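Local coordinates for EmGH1 (Erythrobacter marinus, PDB 5Z87), which probably hydrolyses beta-glucosidic bonds as a family 3 glycoside hydrolase, releasing sugar units from the ends of beta-linked substrates, at residues D34-R39 with A48-L53; M54-M59 with L364-V369; V434-V439 with G474-Y479; D526-C531 with E566-L571. One frame throughout, in Å; residues are numbered along the deposited sequence.

How the interactions relate
The four contacts form two pairs on opposite sides of the chain's centre. Interactions 1 and 2 have centres about 16 Å apart and join through helices 43-51 and 56-61, which follow each other in the chain; Met59 SD packs 4.2 Å from Ala51 O. Interactions 3 and 4, with centres about 13 Å apart, share a sheet in the C-terminal family region, where strands 436-440 and 527-533 are neighbours. There Asp526 OD1 meets Lys436 N at 2.8 Å, a probable hydrogen bond. Between the pairs, centres are about 66 to 68 Å apart. All four contacts lie away from the dithiothreitol pocket and the magnesium site.

Interaction 1: residues D34-R39 with A48-L53; sequences DDYRDR and AALANL
The type I beta turn from Asp35 to Asp38, in the loop ahead of helix 43-51, brings Tyr36 back against Ala49 and Leu50 of that helix. The ring of Tyr36 lies flat over a Leu50 methyl: Leu50 CD1 sits 4.0 Å from the centroid of the Tyr36 ring and only 7° off its normal, a CH-pi contact. Nearer the backbone, Tyr36 CB meets Leu50 CB at 3.7 Å. Arg37 CG rests on the opposite ring face, offset toward the rim, and the side chains of Tyr36 and Leu53 cross at about a right angle, with Leu53 CD1 3.9 Å from Tyr36 CD2. A first torsion of 88° sets CG of the tyrosine between its backbone N and carbonyl carbon and turns the ring face to Leu50. Ala49 packs mainly on backbone, with its CB 3.6 Å from Asp34 O. The carboxylate of Asp34 is taken up by a salt bridge to Arg45. Phe381 of helix 366-382 touches both Tyr36 and Leu50. A serine at Tyr36 would probably open a gap beneath Leu50 CD1 and leave Arg37 CG without the ring it rests on. The turn is held by Asp38 N bonding to Asp35 O at 2.9 Å, while Arg37 N reaches Asp35 OD1 at 3.1 Å from above the carboxylate plane: an Asx turn superposed on a type I turn.

Interaction 2: residues M54-M59 with L364-V369; sequences MTLDEM and LEERYV
Val369 packs its CG1 methyl against two side chains of helix 56-61, lying 4.1 Å from Met59 CB and 4.2 Å from Leu56 CD1. Met59 and Val369, both buried, form the apolar inner part of the contact: their CA atoms are 6.8 Å apart, and the side chains of Leu56 and Val369 cross at about a right angle. Further along helix 366-382, Arg370 and Ala373 also touch Met59. Both segments belong to the family 3 N-terminal region, and each holds the first turn of a helix. The start of helix 56-61 is fixed by a capping box, in which Glu58 N bonds to Thr55 OG1 at 3.1 Å and Thr55 N returns to Glu58 OE1 at 3.0 Å in a fairly straight bond of 166°. The other oxygen of Glu58 is paired with Arg120. Toward solvent the packing is sparser and rests on the exposed Glu366, whose extended chain crosses Met59 at about a right angle. A bend at chi3 (-63°) in Met59 brings its CE methyl to 3.7 Å from Glu366 OE2, and that same oxygen stands 4.1 Å from Leu56 CB; no hydrogen bond crosses between the two segments.

Interaction 3: residues V434-V439 with G474-Y479; sequences VRKMLV and GFEVEY
Val434 lays its CG1 methyl over one face of the Phe475 ring, 4.0 Å from the centroid and 25° off the normal, and so begins the apolar side of a beta-alpha-beta unit, just ahead of the two adjacent parallel strands that helix 462-473 links. Met437 CE reaches Phe475 CE1 at 4.0 Å, and on the same face of the sheet Val439 CG2 meets Val477 CG1 at 4.2 Å. Leu466 of the linking helix covers Met437 and Val439 there. Outward from this core runs the parallel ladder: Glu476 N gives to Arg435 O at 2.8 Å, Met437 N to Glu476 O at 2.9 Å, and the alternation continues with Glu478 N to Met437 O and Val439 N to Glu478 O. The other face carries Leu438 and a charged group. Lys436, its CG anti to the backbone N (chi1 -166°), runs alongside Glu476 in the same direction and makes a salt bridge from NZ to Glu478 OE1, modelled at 2.5 Å, a doubtfully short value. Its NZ is also paired with Asp524. A methionine in place of Lys436 would probably leave the carboxylates of Glu478 and Asp524 without their shared cation. Glu476 OE1 lies 3.1 Å from Lys436 CE, with NZ farther off at 4.2 Å.

Interaction 4: residues D526-C531 with E566-L571; sequences DVIVMC and EALLAL
Leu568 of helix 561-569 points at strand 527-533 and meets Ile528 and Met530, alternate residues on one face of the strand, in the alpha/beta sandwich of the family 3 C-terminal region. The helix belongs to the connection from this strand to its parallel neighbour 574-580. The CD1 methyl of Leu568 does most of the touching, 3.9 Å from Ile528 CG2 and 3.8 Å from Met530 SD, so that a single branch spans both strand residues. The two approaches differ. Ile528 and Leu568 cross obliquely, whereas Met530 and Leu568 slide past each other in opposite directions, which also places Met530 SD 4.1 Å from Leu568 CB. Met530 then bends at its last torsion (chi3 -75°), carrying the terminal methyl round toward Leu569, with CE 4.3 Å from Leu569 CG. Helices to either end of the contact complete the layer: Ala522 of helix 508-522 touches both Ile528 and Leu571, and Leu590 of helix 588-593 touches Met530. Packing between the two segments is wholly apolar, with no hydrogen bond across. The CD1 methyl of Ile528 comes 4.0 Å from Leu568 O and 4.4 Å from Leu571 CD1.

Interaction 1: residues D34-R39 with A48-L53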
loop_
_atom_site.group_PDB
_atom_site.type_symbol
_atom_site.label_atom_id
_atom_site.label_comp_id
_atom_site.label_asym_id
_atom_site.label_seq_id
_atom_site.Cartn_x
_atom_site.Cartn_y
_atom_site.Cartn_z
ATOM N N ASP A 34 15.680 47.238 21.504
ATOM C CA ASP A 34 14.511 46.387 21.679
ATOM C C ASP A 34 14.382 45.945 23.134
ATOM O O ASP A 34 15.359 45.537 23.774
ATOM C CB ASP A 34 14.598 45.170 20.753
ATOM C CG ASP A 34 14.234 45.501 19.311
ATOM O OD1 ASP A 34 13.953 46.685 19.028
ATOM O OD2 ASP A 34 14.241 44.581 18.457
ATOM N N ASP A 35 13.156 46.019 23.647
ATOM C CA ASP A 35 12.849 45.763 25.051
ATOM C C ASP A 35 11.717 44.750 25.105
ATOM O O ASP A 35 10.636 45.012 24.568
ATOM C CB ASP A 35 12.442 47.073 25.754
ATOM C CG ASP A 35 12.390 46.952 27.269
ATOM O OD1 ASP A 35 12.099 45.851 27.787
ATOM O OD2 ASP A 35 12.644 47.978 27.951
ATOM N N TYR A 36 11.940 43.613 25.780
ATOM C CA TYR A 36 10.933 42.554 25.768
ATOM C C TYR A 36 9.635 42.975 26.450
ATOM O O TYR A 36 8.600 42.329 26.245
ATOM C CB TYR A 36 11.500 41.271 26.395
ATOM C CG TYR A 36 11.338 41.154 27.893
ATOM C CD1 TYR A 36 10.161 40.662 28.452
ATOM C CD2 TYR A 36 12.368 41.537 28.758
ATOM C CE1 TYR A 36 9.997 40.566 29.838
ATOM C CE2 TYR A 36 12.222 41.441 30.150
ATOM C CZ TYR A 36 11.031 40.954 30.678
ATOM O OH TYR A 36 10.860 40.850 32.038
ATOM N N ARG A 37 9.653 44.050 27.236
ATOM C CA ARG A 37 8.456 44.527 27.909
ATOM C C ARG A 37 7.674 45.533 27.078
ATOM O O ARG A 37 6.647 46.038 27.541
ATOM C CB ARG A 37 8.834 45.138 29.264
ATOM C CG ARG A 37 9.482 44.146 30.210
ATOM C CD ARG A 37 9.935 44.793 31.514
ATOM N NE ARG A 37 8.857 45.490 32.222
ATOM C CZ ARG A 37 8.224 45.004 33.289
ATOM N NH1 ARG A 37 8.552 43.805 33.766
ATOM N NH2 ARG A 37 7.265 45.714 33.883
ATOM N N ASP A 38 8.134 45.835 25.870
ATOM C CA ASP A 38 7.461 46.783 24.992
ATOM C C ASP A 38 6.363 46.056 24.212
ATOM O O ASP A 38 6.648 45.308 23.268
ATOM C CB ASP A 38 8.490 47.420 24.064
ATOM C CG ASP A 38 7.886 48.457 23.151
ATOM O OD1 ASP A 38 6.673 48.734 23.282
ATOM O OD2 ASP A 38 8.624 48.994 22.293
ATOM N N ARG A 39 5.104 46.292 24.590
ATOM C CA ARG A 39 3.991 45.607 23.939
ATOM C C ARG A 39 3.757 46.077 22.510
ATOM O O ARG A 39 3.022 45.418 21.765
ATOM C CB ARG A 39 2.706 45.804 24.733
ATOM C CG ARG A 39 2.543 44.903 25.937
ATOM C CD ARG A 39 1.057 44.756 26.280
ATOM N NE ARG A 39 0.302 45.983 26.027
ATOM C CZ ARG A 39 0.329 47.052 26.816
ATOM N NH1 ARG A 39 -0.381 48.124 26.499
ATOM N NH2 ARG A 39 1.066 47.048 27.919
ATOM N N ALA A 48 13.586 37.875 20.865
ATOM C CA ALA A 48 15.037 38.039 20.805
ATOM C C ALA A 48 15.547 38.839 22.001
ATOM O O ALA A 48 16.527 38.456 22.649
ATOM C CB ALA A 48 15.438 38.712 19.492
ATOM N N ALA A 49 14.890 39.960 22.308
ATOM C CA ALA A 49 15.334 40.780 23.433
ATOM C C ALA A 49 15.318 39.984 24.735
ATOM O O ALA A 49 16.241 40.090 25.553
ATOM C CB ALA A 49 14.467 42.033 23.543
ATOM N N LEU A 50 14.291 39.156 24.933
ATOM C CA LEU A 50 14.216 38.369 26.157
ATOM C C LEU A 50 15.272 37.280 26.171
ATOM O O LEU A 50 15.904 37.024 27.209
ATOM C CB LEU A 50 12.821 37.765 26.302
ATOM C CG LEU A 50 12.607 36.815 27.484
ATOM C CD1 LEU A 50 12.925 37.520 28.796
ATOM C CD2 LEU A 50 11.177 36.243 27.497
ATOM N N ALA A 51 15.470 36.616 25.027
ATOM C CA ALA A 51 16.410 35.501 24.977
ATOM C C ALA A 51 17.838 35.956 25.276
ATOM O O ALA A 51 18.610 35.210 25.888
ATOM C CB ALA A 51 16.327 34.820 23.606
ATOM N N ASN A 52 18.201 37.172 24.859
ATOM C CA ASN A 52 19.523 37.709 25.175
ATOM C C ASN A 52 19.757 37.846 26.673
ATOM O O ASN A 52 20.911 37.897 27.100
ATOM C CB ASN A 52 19.721 39.063 24.497
ATOM C CG ASN A 52 19.815 38.938 22.983
ATOM O OD1 ASN A 52 20.279 37.918 22.467
ATOM N ND2 ASN A 52 19.363 39.966 22.261
ATOM N N LEU A 53 18.703 37.876 27.482
ATOM C CA LEU A 53 18.857 38.020 28.923
ATOM C C LEU A 53 18.936 36.692 29.667
ATOM O O LEU A 53 19.225 36.699 30.869
ATOM C CB LEU A 53 17.696 38.841 29.492
ATOM C CG LEU A 53 17.376 40.132 28.744
ATOM C CD1 LEU A 53 16.201 40.833 29.378
ATOM C CD2 LEU A 53 18.595 41.031 28.721
#

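Interaction 2: residues M54-M59 with L364-V369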
loop_
_atom_site.group_PDB
_atom_site.type_symbol
_atom_site.label_atom_id
_atom_site.label_comp_id
_atom_site.label_asym_id
_atom_site.label_seq_id
_atom_site.Cartn_x
_atom_site.Cartn_y
_atom_site.Cartn_z
ATOM N N MET A 54 18.705 35.560 28.998
ATOM C CA MET A 54 18.464 34.293 29.679
ATOM C C MET A 54 19.705 33.410 29.671
ATOM O O MET A 54 20.514 33.464 28.750
ATOM C CB MET A 54 17.293 33.545 29.030
ATOM C CG MET A 54 16.008 34.357 28.993
ATOM S SD MET A 54 14.637 33.602 28.097
ATOM C CE MET A 54 14.398 32.079 29.030
ATOM N N THR A 55 19.844 32.591 30.714
ATOM C CA THR A 55 20.914 31.609 30.778
ATOM C C THR A 55 20.582 30.381 29.916
ATOM O O THR A 55 19.463 30.206 29.428
ATOM C CB THR A 55 21.162 31.179 32.226
ATOM O OG1 THR A 55 20.074 30.351 32.681
ATOM C CG2 THR A 55 21.308 32.415 33.144
ATOM N N LEU A 56 21.585 29.516 29.745
ATOM C CA LEU A 56 21.375 28.227 29.092
ATOM C C LEU A 56 20.250 27.440 29.762
ATOM O O LEU A 56 19.346 26.928 29.087
ATOM C CB LEU A 56 22.673 27.421 29.118
ATOM C CG LEU A 56 22.586 25.948 28.715
ATOM C CD1 LEU A 56 22.151 25.840 27.272
ATOM C CD2 LEU A 56 23.922 25.253 28.917
ATOM N N ASP A 57 20.291 27.335 31.094
ATOM C CA ASP A 57 19.290 26.559 31.820
ATOM C C ASP A 57 17.898 27.165 31.696
ATOM O O ASP A 57 16.901 26.429 31.648
ATOM C CB ASP A 57 19.688 26.437 33.291
ATOM C CG ASP A 57 20.874 25.515 33.498
ATOM O OD1 ASP A 57 21.346 24.922 32.508
ATOM O OD2 ASP A 57 21.335 25.375 34.651
ATOM N N GLU A 58 17.805 28.495 31.631
ATOM C CA GLU A 58 16.497 29.132 31.506
ATOM C C GLU A 58 15.911 28.938 30.112
ATOM O O GLU A 58 14.706 28.708 29.968
ATOM C CB GLU A 58 16.604 30.617 31.845
ATOM C CG GLU A 58 16.987 30.876 33.313
ATOM C CD GLU A 58 17.161 32.357 33.591
ATOM O OE1 GLU A 58 17.673 33.075 32.696
ATOM O OE2 GLU A 58 16.767 32.801 34.695
ATOM N N MET A 59 16.740 29.043 29.073
ATOM C CA MET A 59 16.256 28.773 27.726
ATOM C C MET A 59 15.883 27.307 27.557
ATOM O O MET A 59 14.852 26.989 26.952
ATOM C CB MET A 59 17.306 29.172 26.700
ATOM C CG MET A 59 17.433 30.661 26.537
ATOM S SD MET A 59 18.584 31.084 25.225
ATOM C CE MET A 59 20.100 30.392 25.898
ATOM N N LEU A 364 26.984 19.303 22.105
ATOM C CA LEU A 364 25.887 19.996 21.439
ATOM C C LEU A 364 26.137 21.498 21.498
ATOM O O LEU A 364 26.492 22.024 22.554
ATOM C CB LEU A 364 24.544 19.652 22.103
ATOM C CG LEU A 364 23.272 20.372 21.631
ATOM C CD1 LEU A 364 22.978 20.116 20.149
ATOM C CD2 LEU A 364 22.080 19.946 22.485
ATOM N N GLU A 365 25.934 22.185 20.379
ATOM C CA GLU A 365 26.147 23.628 20.326
ATOM C C GLU A 365 24.977 24.369 20.964
ATOM O O GLU A 365 23.809 24.083 20.670
ATOM C CB GLU A 365 26.335 24.091 18.881
ATOM C CG GLU A 365 27.667 23.679 18.270
ATOM C CD GLU A 365 27.552 23.378 16.788
ATOM O OE1 GLU A 365 27.639 24.332 15.981
ATOM O OE2 GLU A 365 27.369 22.189 16.432
ATOM N N GLU A 366 25.298 25.344 21.819
ATOM C CA GLU A 366 24.262 26.059 22.559
ATOM C C GLU A 366 23.302 26.781 21.620
ATOM O O GLU A 366 22.127 26.966 21.960
ATOM C CB GLU A 366 24.908 27.034 23.554
ATOM C CG GLU A 366 24.048 28.227 23.967
ATOM C CD GLU A 366 24.446 28.800 25.327
ATOM O OE1 GLU A 366 25.463 28.344 25.900
ATOM O OE2 GLU A 366 23.726 29.699 25.827
ATOM N N ARG A 367 23.764 27.148 20.420
ATOM C CA ARG A 367 22.916 27.893 19.501
ATOM C C ARG A 367 21.651 27.124 19.100
ATOM O O ARG A 367 20.667 27.756 18.703
ATOM C CB ARG A 367 23.720 28.293 18.261
ATOM C CG ARG A 367 23.957 27.175 17.252
ATOM C CD ARG A 367 24.599 27.723 15.981
ATOM N NE ARG A 367 24.227 26.971 14.781
ATOM C CZ ARG A 367 24.956 25.988 14.264
ATOM N NH1 ARG A 367 24.546 25.359 13.171
ATOM N NH2 ARG A 367 26.095 25.630 14.847
ATOM N N TYR A 368 21.644 25.787 19.205
ATOM C CA TYR A 368 20.426 25.027 18.912
ATOM C C TYR A 368 19.394 25.194 20.025
ATOM O O TYR A 368 18.189 25.290 19.758
ATOM C CB TYR A 368 20.769 23.546 18.694
ATOM C CG TYR A 368 21.448 23.303 17.363
ATOM C CD1 TYR A 368 20.718 23.308 16.178
ATOM C CD2 TYR A 368 22.820 23.087 17.285
ATOM C CE1 TYR A 368 21.324 23.100 14.957
ATOM C CE2 TYR A 368 23.438 22.877 16.054
ATOM C CZ TYR A 368 22.679 22.888 14.898
ATOM O OH TYR A 368 23.274 22.692 13.677
ATOM N N VAL A 369 19.848 25.234 21.279
ATOM C CA VAL A 369 18.942 25.538 22.379
ATOM C C VAL A 369 18.341 26.922 22.196
ATOM O O VAL A 369 17.133 27.116 22.370
ATOM C CB VAL A 369 19.674 25.402 23.722
ATOM C CG1 VAL A 369 18.775 25.846 24.854
ATOM C CG2 VAL A 369 20.102 23.957 23.930
#

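Interaction 3: residues V434-V439 with G474-Y479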
loop_
_atom_site.group_PDB
_atom_site.type_symbol
_atom_site.label_atom_id
_atom_site.label_comp_id
_atom_site.label_asym_id
_atom_site.label_seq_id
_atom_site.Cartn_x
_atom_site.Cartn_y
_atom_site.Cartn_z
ATOM N N VAL A 434 -46.953 8.477 10.461
ATOM C CA VAL A 434 -46.266 7.463 11.247
ATOM C C VAL A 434 -47.071 7.211 12.509
ATOM O O VAL A 434 -47.571 8.155 13.132
ATOM C CB VAL A 434 -44.825 7.906 11.580
ATOM C CG1 VAL A 434 -44.154 6.914 12.527
ATOM C CG2 VAL A 434 -44.005 8.074 10.303
ATOM N N ARG A 435 -47.208 5.943 12.890
ATOM C CA ARG A 435 -47.861 5.608 14.145
ATOM C C ARG A 435 -46.895 5.066 15.189
ATOM O O ARG A 435 -46.831 5.597 16.301
ATOM C CB ARG A 435 -49.006 4.601 13.914
ATOM C CG ARG A 435 -49.350 3.787 15.170
ATOM C CD ARG A 435 -50.638 2.955 15.048
ATOM N NE ARG A 435 -50.387 1.541 14.750
ATOM C CZ ARG A 435 -49.708 0.695 15.527
ATOM N NH1 ARG A 435 -49.198 1.089 16.687
ATOM N NH2 ARG A 435 -49.541 -0.565 15.142
ATOM N N LYS A 436 -46.125 4.025 14.874
ATOM C CA LYS A 436 -45.233 3.416 15.859
ATOM C C LYS A 436 -43.898 3.083 15.202
ATOM O O LYS A 436 -43.822 2.174 14.370
ATOM C CB LYS A 436 -45.858 2.167 16.472
ATOM C CG LYS A 436 -45.153 1.688 17.725
ATOM C CD LYS A 436 -45.779 0.408 18.260
ATOM C CE LYS A 436 -45.295 0.106 19.670
ATOM N NZ LYS A 436 -44.362 -1.059 19.719
ATOM N N MET A 437 -42.846 3.796 15.602
ATOM C CA MET A 437 -41.512 3.640 15.033
ATOM C C MET A 437 -40.606 2.892 16.000
ATOM O O MET A 437 -40.507 3.263 17.174
ATOM C CB MET A 437 -40.910 5.003 14.700
ATOM C CG MET A 437 -39.413 4.959 14.447
ATOM S SD MET A 437 -38.648 6.586 14.451
ATOM C CE MET A 437 -39.465 7.446 13.119
ATOM N N LEU A 438 -39.956 1.837 15.507
ATOM C CA LEU A 438 -38.922 1.134 16.258
ATOM C C LEU A 438 -37.563 1.757 15.951
ATOM O O LEU A 438 -37.157 1.815 14.786
ATOM C CB LEU A 438 -38.896 -0.348 15.899
ATOM C CG LEU A 438 -37.679 -1.121 16.424
ATOM C CD1 LEU A 438 -37.719 -1.244 17.945
ATOM C CD2 LEU A 438 -37.565 -2.486 15.777
ATOM N N VAL A 439 -36.874 2.230 16.987
ATOM C CA VAL A 439 -35.500 2.712 16.882
ATOM C C VAL A 439 -34.605 1.642 17.488
ATOM O O VAL A 439 -34.706 1.352 18.685
ATOM C CB VAL A 439 -35.321 4.065 17.591
ATOM C CG1 VAL A 439 -33.884 4.559 17.470
ATOM C CG2 VAL A 439 -36.274 5.094 17.005
ATOM N N GLY A 474 -46.727 13.465 17.336
ATOM C CA GLY A 474 -47.913 12.680 17.601
ATOM C C GLY A 474 -47.832 11.247 17.124
ATOM O O GLY A 474 -48.778 10.733 16.514
ATOM N N PHE A 475 -46.704 10.593 17.385
ATOM C CA PHE A 475 -46.575 9.172 17.109
ATOM C C PHE A 475 -45.685 8.556 18.175
ATOM O O PHE A 475 -45.027 9.259 18.944
ATOM C CB PHE A 475 -46.050 8.905 15.688
ATOM C CG PHE A 475 -44.640 9.369 15.441
ATOM C CD1 PHE A 475 -43.564 8.551 15.749
ATOM C CD2 PHE A 475 -44.394 10.604 14.865
ATOM C CE1 PHE A 475 -42.266 8.968 15.512
ATOM C CE2 PHE A 475 -43.098 11.024 14.622
ATOM C CZ PHE A 475 -42.035 10.206 14.950
ATOM N N GLU A 476 -45.684 7.228 18.215
ATOM C CA GLU A 476 -45.026 6.458 19.255
ATOM C C GLU A 476 -43.660 5.965 18.792
ATOM O O GLU A 476 -43.422 5.762 17.596
ATOM C CB GLU A 476 -45.893 5.265 19.654
ATOM C CG GLU A 476 -45.426 4.524 20.883
ATOM C CD GLU A 476 -46.345 3.374 21.234
ATOM O OE1 GLU A 476 -45.844 2.340 21.736
ATOM O OE2 GLU A 476 -47.571 3.511 21.002
ATOM N N VAL A 477 -42.767 5.764 19.761
ATOM C CA VAL A 477 -41.423 5.255 19.529
ATOM C C VAL A 477 -41.166 4.130 20.520
ATOM O O VAL A 477 -41.399 4.294 21.721
ATOM C CB VAL A 477 -40.358 6.362 19.680
ATOM C CG1 VAL A 477 -39.005 5.774 20.085
ATOM C CG2 VAL A 477 -40.240 7.162 18.396
ATOM N N GLU A 478 -40.708 2.987 20.021
ATOM C CA GLU A 478 -40.138 1.961 20.877
ATOM C C GLU A 478 -38.671 1.764 20.522
ATOM O O GLU A 478 -38.223 2.114 19.428
ATOM C CB GLU A 478 -40.888 0.631 20.767
ATOM C CG GLU A 478 -40.683 -0.253 21.995
ATOM C CD GLU A 478 -41.774 -1.289 22.169
ATOM O OE1 GLU A 478 -42.926 -1.020 21.756
ATOM O OE2 GLU A 478 -41.478 -2.370 22.725
ATOM N N TYR A 479 -37.924 1.210 21.471
ATOM C CA TYR A 479 -36.491 1.044 21.331
ATOM C C TYR A 479 -36.134 -0.402 21.607
ATOM O O TYR A 479 -36.667 -1.013 22.535
ATOM C CB TYR A 479 -35.709 1.956 22.295
ATOM C CG TYR A 479 -34.297 1.474 22.570
ATOM C CD1 TYR A 479 -33.297 1.595 21.612
ATOM C CD2 TYR A 479 -33.966 0.891 23.784
ATOM C CE1 TYR A 479 -32.008 1.148 21.860
ATOM C CE2 TYR A 479 -32.684 0.443 24.042
ATOM C CZ TYR A 479 -31.702 0.579 23.077
ATOM O OH TYR A 479 -30.418 0.136 23.338
#

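Interaction 4: residues D526-C531 with E566-L571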
loop_
_atom_site.group_PDB
_atom_site.type_symbol
_atom_site.label_atom_id
_atom_site.label_comp_id
_atom_site.label_asym_id
_atom_site.label_seq_id
_atom_site.Cartn_x
_atom_site.Cartn_y
_atom_site.Cartn_z
ATOM N N ASP A 526 -44.735 0.298 12.220
ATOM C CA ASP A 526 -44.815 0.559 10.788
ATOM C C ASP A 526 -43.528 1.132 10.202
ATOM O O ASP A 526 -43.346 1.065 8.984
ATOM C CB ASP A 526 -45.978 1.509 10.469
ATOM C CG ASP A 526 -46.120 2.615 11.477
ATOM O OD1 ASP A 526 -46.099 2.299 12.680
ATOM O OD2 ASP A 526 -46.263 3.794 11.071
ATOM N N VAL A 527 -42.636 1.684 11.029
ATOM C CA VAL A 527 -41.346 2.214 10.591
ATOM C C VAL A 527 -40.247 1.651 11.486
ATOM O O VAL A 527 -40.388 1.633 12.717
ATOM C CB VAL A 527 -41.321 3.753 10.625
ATOM C CG1 VAL A 527 -39.931 4.270 10.285
ATOM C CG2 VAL A 527 -42.354 4.318 9.683
ATOM N N ILE A 528 -39.156 1.189 10.870
ATOM C CA ILE A 528 -37.968 0.708 11.571
ATOM C C ILE A 528 -36.791 1.595 11.177
ATOM O O ILE A 528 -36.526 1.781 9.982
ATOM C CB ILE A 528 -37.663 -0.761 11.229
ATOM C CG1 ILE A 528 -38.861 -1.659 11.525
ATOM C CG2 ILE A 528 -36.426 -1.251 11.968
ATOM C CD1 ILE A 528 -38.622 -3.074 11.083
ATOM N N VAL A 529 -36.091 2.145 12.166
ATOM C CA VAL A 529 -34.919 2.989 11.928
ATOM C C VAL A 529 -33.729 2.303 12.576
ATOM O O VAL A 529 -33.642 2.241 13.811
ATOM C CB VAL A 529 -35.089 4.408 12.477
ATOM C CG1 VAL A 529 -33.775 5.145 12.383
ATOM C CG2 VAL A 529 -36.167 5.160 11.718
ATOM N N MET A 530 -32.813 1.786 11.751
ATOM C CA MET A 530 -31.660 1.035 12.235
ATOM C C MET A 530 -30.457 1.964 12.384
ATOM O O MET A 530 -30.074 2.658 11.432
ATOM C CB MET A 530 -31.340 -0.113 11.284
ATOM C CG MET A 530 -32.591 -0.832 10.790
ATOM S SD MET A 530 -32.231 -2.355 9.913
ATOM C CE MET A 530 -31.619 -1.721 8.342
ATOM N N CYS A 531 -29.870 1.974 13.584
ATOM C CA CYS A 531 -28.711 2.800 13.931
ATOM C C CYS A 531 -27.507 1.876 14.079
ATOM O O CYS A 531 -27.364 1.182 15.092
ATOM C CB CYS A 531 -28.976 3.590 15.204
ATOM S SG CYS A 531 -30.405 4.682 15.045
ATOM N N GLU A 566 -30.612 -7.561 8.112
ATOM C CA GLU A 566 -31.385 -8.426 7.229
ATOM C C GLU A 566 -32.602 -9.018 7.940
ATOM O O GLU A 566 -33.651 -9.211 7.309
ATOM C CB GLU A 566 -30.487 -9.526 6.665
ATOM C CG GLU A 566 -29.261 -8.980 5.952
ATOM C CD GLU A 566 -28.491 -10.056 5.221
ATOM O OE1 GLU A 566 -27.519 -10.608 5.799
ATOM O OE2 GLU A 566 -28.871 -10.353 4.068
ATOM N N ALA A 567 -32.494 -9.291 9.247
ATOM C CA ALA A 567 -33.637 -9.823 9.984
ATOM C C ALA A 567 -34.781 -8.823 10.009
ATOM O O ALA A 567 -35.947 -9.204 9.864
ATOM C CB ALA A 567 -33.234 -10.204 11.406
ATOM N N LEU A 568 -34.469 -7.539 10.184
ATOM C CA LEU A 568 -35.507 -6.512 10.224
ATOM C C LEU A 568 -36.043 -6.209 8.834
ATOM O O LEU A 568 -37.244 -5.948 8.665
ATOM C CB LEU A 568 -34.964 -5.234 10.876
ATOM C CG LEU A 568 -34.575 -5.375 12.355
ATOM C CD1 LEU A 568 -33.888 -4.116 12.890
ATOM C CD2 LEU A 568 -35.811 -5.716 13.211
ATOM N N LEU A 569 -35.162 -6.232 7.830
ATOM C CA LEU A 569 -35.594 -5.922 6.476
ATOM C C LEU A 569 -36.571 -6.969 5.957
ATOM O O LEU A 569 -37.506 -6.635 5.219
ATOM C CB LEU A 569 -34.370 -5.799 5.560
ATOM C CG LEU A 569 -33.561 -4.507 5.735
ATOM C CD1 LEU A 569 -32.188 -4.612 5.090
ATOM C CD2 LEU A 569 -34.310 -3.318 5.190
ATOM N N ALA A 570 -36.400 -8.221 6.370
ATOM C CA ALA A 570 -37.265 -9.292 5.894
ATOM C C ALA A 570 -38.716 -9.105 6.329
ATOM O O ALA A 570 -39.609 -9.723 5.743
ATOM C CB ALA A 570 -36.729 -10.640 6.378
ATOM N N LEU A 571 -38.965 -8.261 7.332
ATOM C CA LEU A 571 -40.319 -7.989 7.793
ATOM C C LEU A 571 -41.128 -7.164 6.796
ATOM O O LEU A 571 -42.358 -7.119 6.906
ATOM C CB LEU A 571 -40.271 -7.270 9.144
ATOM C CG LEU A 571 -39.460 -7.982 10.232
ATOM C CD1 LEU A 571 -39.679 -7.351 11.599
ATOM C CD2 LEU A 571 -39.769 -9.467 10.270
#